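Local coordinates for periplasmic binding protein (Veillonella parvula, PDB 4MO9) that probably captures a ferric siderophore or similar ligand in the periplasm for import, as FepB proteins do, at residues 253-264 and 302-313. Numbering follows the deposited sequence.
Sequences LEKNPDIIMIMG and LKAVENKQVYSA
Asn256 OD1 takes two donors: Lys303 N, at 2.8 Å and on a lone pair in the carbonyl plane, and a water. That same water donates to Pro257 O and accepts from Ala304 N, so the N-terminal end of the short helix 303-306 is tied to the loop after helix 249-255. Asparagine suits this place twice, since it tolerates the positive phi it adopts just past helix 249-255 and its amide oxygen reaches across once CG swings anti to the backbone N (chi1 -163°). Lys303 runs alongside Asp258 and bends at chi3, bringing NZ 2.7 Å from Asp258 OD1 in a salt bridge, NZ approaching from above the carboxylate plane.

Strands 259-263 and 310-313 pair in parallel within the mixed sheet, forming a beta-alpha-beta crossover whose helix 282-295 packs on Ile262 and Val310, in one lobe of the solute-binding fold. Ile260 N donates to Gln309 O, Tyr311 N to Ile260 O and Ile262 N to Tyr311 O. Ser312 OG donates to Ile262 O at 2.6 Å, nearly in line with the carbonyl, while Gly264 N reaches Ala313 O.

On one face small Ala304 lets Ile260 CG1 come within 3.6 Å of its CB, and Leu302 CD1 meets Ile260 CD1. On the other Ile259 CG2 lies 3.9 Å from Tyr311 CD1, where helix 324-334 also packs; Tyr311 OH donates to Gln309 OE1, which probably limits the swing of the ring, stacked on His367. Direct bonds and apolar packing thus hold the strands; the loop end, relying on an ion pair and water, is probably more salt-sensitive.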
# COMPACT_ATOMS: atom_id res chain seq x y z
N LEU A 253 -20.05 18.71 -6.70
CA LEU A 253 -21.08 19.09 -7.66
C LEU A 253 -20.62 20.26 -8.54
O LEU A 253 -20.87 20.26 -9.75
CB LEU A 253 -22.39 19.44 -6.94
CG LEU A 253 -22.98 18.36 -6.03
CD1 LEU A 253 -24.27 18.82 -5.35
CD2 LEU A 253 -23.25 17.09 -6.81
N GLU A 254 -19.95 21.24 -7.94
CA GLU A 254 -19.52 22.43 -8.66
C GLU A 254 -18.37 22.13 -9.63
O GLU A 254 -18.33 22.65 -10.74
CB GLU A 254 -19.09 23.52 -7.67
CG GLU A 254 -20.21 24.00 -6.75
CD GLU A 254 -19.71 24.91 -5.64
OE1 GLU A 254 -18.58 24.68 -5.14
OE2 GLU A 254 -20.45 25.85 -5.28
N LYS A 255 -17.43 21.29 -9.19
CA LYS A 255 -16.29 20.94 -10.02
C LYS A 255 -16.68 20.01 -11.16
O LYS A 255 -16.09 20.08 -12.24
CB LYS A 255 -15.18 20.30 -9.18
CG LYS A 255 -14.41 21.28 -8.32
CD LYS A 255 -13.85 22.42 -9.17
CE LYS A 255 -12.87 23.28 -8.38
NZ LYS A 255 -13.52 23.89 -7.19
N ASN A 256 -17.67 19.15 -10.92
CA ASN A 256 -18.13 18.18 -11.92
C ASN A 256 -16.96 17.45 -12.58
O ASN A 256 -16.70 17.63 -13.77
CB ASN A 256 -19.00 18.88 -12.98
CG ASN A 256 -19.84 17.90 -13.78
OD1 ASN A 256 -20.10 16.78 -13.36
ND2 ASN A 256 -20.28 18.34 -14.96
N PRO A 257 -16.24 16.64 -11.81
CA PRO A 257 -14.98 16.07 -12.31
C PRO A 257 -15.17 15.08 -13.46
O PRO A 257 -16.23 14.44 -13.56
CB PRO A 257 -14.40 15.37 -11.09
CG PRO A 257 -15.61 15.00 -10.26
CD PRO A 257 -16.58 16.14 -10.46
N ASP A 258 -14.16 14.95 -14.32
CA ASP A 258 -14.19 13.98 -15.41
C ASP A 258 -14.28 12.55 -14.88
O ASP A 258 -14.94 11.69 -15.48
CB ASP A 258 -12.93 14.10 -16.28
CG ASP A 258 -12.87 15.40 -17.07
OD1 ASP A 258 -13.92 15.85 -17.59
OD2 ASP A 258 -11.76 15.98 -17.17
N ILE A 259 -13.61 12.30 -13.76
CA ILE A 259 -13.45 10.95 -13.22
C ILE A 259 -13.66 10.98 -11.70
O ILE A 259 -13.30 11.95 -11.04
CB ILE A 259 -12.04 10.39 -13.58
CG1 ILE A 259 -11.92 10.22 -15.10
CG2 ILE A 259 -11.73 9.07 -12.85
CD1 ILE A 259 -10.49 9.95 -15.58
N ILE A 260 -14.30 9.93 -11.16
CA ILE A 260 -14.44 9.76 -9.71
C ILE A 260 -13.83 8.40 -9.38
O ILE A 260 -14.07 7.42 -10.09
CB ILE A 260 -15.94 9.76 -9.28
CG1 ILE A 260 -16.55 11.16 -9.38
CG2 ILE A 260 -16.09 9.24 -7.85
CD1 ILE A 260 -18.10 11.19 -9.16
N MSE A 261 -13.02 8.34 -8.33
CA MSE A 261 -12.51 7.05 -7.87
C MSE A 261 -12.73 6.94 -6.37
O MSE A 261 -12.26 7.79 -5.60
CB MSE A 261 -11.03 6.90 -8.22
CG MSE A 261 -10.53 5.47 -8.09
SE MSE A 261 -8.63 5.28 -8.52
CE MSE A 261 -8.72 6.18 -10.26
N ILE A 262 -13.47 5.90 -5.96
CA ILE A 262 -13.77 5.66 -4.55
C ILE A 262 -12.94 4.48 -4.05
O ILE A 262 -13.09 3.37 -4.56
CB ILE A 262 -15.26 5.29 -4.34
CG1 ILE A 262 -16.18 6.33 -5.00
CG2 ILE A 262 -15.57 5.13 -2.85
CD1 ILE A 262 -16.11 7.71 -4.36
N MSE A 263 -12.09 4.69 -3.05
CA MSE A 263 -11.20 3.61 -2.60
C MSE A 263 -11.94 2.59 -1.73
O MSE A 263 -12.74 2.95 -0.86
CB MSE A 263 -9.96 4.18 -1.89
CG MSE A 263 -9.26 5.30 -2.67
SE MSE A 263 -8.87 4.88 -4.54
CE MSE A 263 -8.54 6.71 -5.09
N GLY A 264 -11.69 1.30 -1.99
CA GLY A 264 -12.32 0.24 -1.23
C GLY A 264 -11.32 -0.55 -0.40
O GLY A 264 -10.11 -0.51 -0.65
N LEU A 302 -24.02 13.92 -12.20
CA LEU A 302 -22.60 14.20 -12.38
C LEU A 302 -22.08 13.66 -13.71
O LEU A 302 -22.39 12.53 -14.10
CB LEU A 302 -21.76 13.61 -11.23
CG LEU A 302 -21.78 14.38 -9.91
CD1 LEU A 302 -20.94 13.69 -8.84
CD2 LEU A 302 -21.30 15.81 -10.12
N LYS A 303 -21.28 14.48 -14.39
CA LYS A 303 -20.62 14.08 -15.62
C LYS A 303 -19.90 12.73 -15.45
O LYS A 303 -19.99 11.87 -16.33
CB LYS A 303 -19.63 15.18 -16.03
CG LYS A 303 -18.81 14.88 -17.27
CD LYS A 303 -18.00 16.11 -17.71
CE LYS A 303 -16.88 16.42 -16.74
NZ LYS A 303 -16.01 17.52 -17.23
N ALA A 304 -19.22 12.53 -14.33
CA ALA A 304 -18.51 11.28 -14.10
C ALA A 304 -19.44 10.06 -14.02
O ALA A 304 -19.09 8.97 -14.47
CB ALA A 304 -17.63 11.36 -12.85
N VAL A 305 -20.63 10.26 -13.45
CA VAL A 305 -21.58 9.16 -13.31
C VAL A 305 -22.25 8.86 -14.65
O VAL A 305 -22.31 7.71 -15.08
CB VAL A 305 -22.62 9.44 -12.20
CG1 VAL A 305 -23.71 8.39 -12.19
CG2 VAL A 305 -21.92 9.49 -10.83
N GLU A 306 -22.74 9.92 -15.30
CA GLU A 306 -23.35 9.81 -16.62
C GLU A 306 -22.46 9.11 -17.64
O GLU A 306 -22.94 8.27 -18.41
CB GLU A 306 -23.74 11.20 -17.13
CG GLU A 306 -25.06 11.70 -16.60
CD GLU A 306 -25.30 13.17 -16.94
OE1 GLU A 306 -24.38 13.82 -17.49
OE2 GLU A 306 -26.40 13.67 -16.63
N ASN A 307 -21.18 9.47 -17.67
CA ASN A 307 -20.25 8.92 -18.65
C ASN A 307 -19.60 7.61 -18.21
O ASN A 307 -18.70 7.11 -18.88
CB ASN A 307 -19.14 9.92 -18.99
CG ASN A 307 -19.67 11.23 -19.55
OD1 ASN A 307 -20.76 11.26 -20.12
ND2 ASN A 307 -18.91 12.30 -19.37
N LYS A 308 -20.06 7.08 -17.08
CA LYS A 308 -19.51 5.85 -16.53
C LYS A 308 -18.00 6.01 -16.33
O LYS A 308 -17.21 5.22 -16.85
CB LYS A 308 -19.82 4.65 -17.43
CG LYS A 308 -21.33 4.42 -17.68
CD LYS A 308 -22.05 3.94 -16.42
CE LYS A 308 -23.53 3.65 -16.68
NZ LYS A 308 -24.16 2.91 -15.54
N GLN A 309 -17.62 7.06 -15.61
CA GLN A 309 -16.21 7.27 -15.28
C GLN A 309 -16.03 7.20 -13.77
O GLN A 309 -15.33 8.03 -13.17
CB GLN A 309 -15.72 8.61 -15.84
CG GLN A 309 -15.71 8.66 -17.36
CD GLN A 309 -14.69 7.71 -17.97
OE1 GLN A 309 -13.62 7.49 -17.40
NE2 GLN A 309 -15.02 7.15 -19.12
N VAL A 310 -16.66 6.18 -13.18
CA VAL A 310 -16.57 5.91 -11.74
C VAL A 310 -15.80 4.61 -11.53
O VAL A 310 -16.19 3.55 -12.05
CB VAL A 310 -17.96 5.80 -11.09
CG1 VAL A 310 -17.82 5.49 -9.60
CG2 VAL A 310 -18.73 7.09 -11.29
N TYR A 311 -14.72 4.70 -10.75
CA TYR A 311 -13.77 3.61 -10.56
C TYR A 311 -13.52 3.36 -9.08
O TYR A 311 -13.96 4.14 -8.24
CB TYR A 311 -12.43 3.96 -11.22
CG TYR A 311 -12.54 4.19 -12.70
CD1 TYR A 311 -12.95 5.42 -13.21
CD2 TYR A 311 -12.25 3.17 -13.60
CE1 TYR A 311 -13.07 5.63 -14.58
CE2 TYR A 311 -12.37 3.38 -14.97
CZ TYR A 311 -12.78 4.60 -15.45
OH TYR A 311 -12.88 4.81 -16.80
N SER A 312 -12.79 2.29 -8.78
CA SER A 312 -12.41 1.99 -7.40
C SER A 312 -11.14 1.16 -7.40
O SER A 312 -10.99 0.25 -8.21
CB SER A 312 -13.55 1.22 -6.70
OG SER A 312 -13.17 0.87 -5.37
N ALA A 313 -10.20 1.51 -6.51
CA ALA A 313 -8.98 0.73 -6.33
C ALA A 313 -8.83 0.46 -4.84
O ALA A 313 -9.36 1.21 -4.02
CB ALA A 313 -7.77 1.49 -6.86
O HOH W 1 -18.83 14.61 -12.50
O HOH W 2 -16.43 12.11 -17.85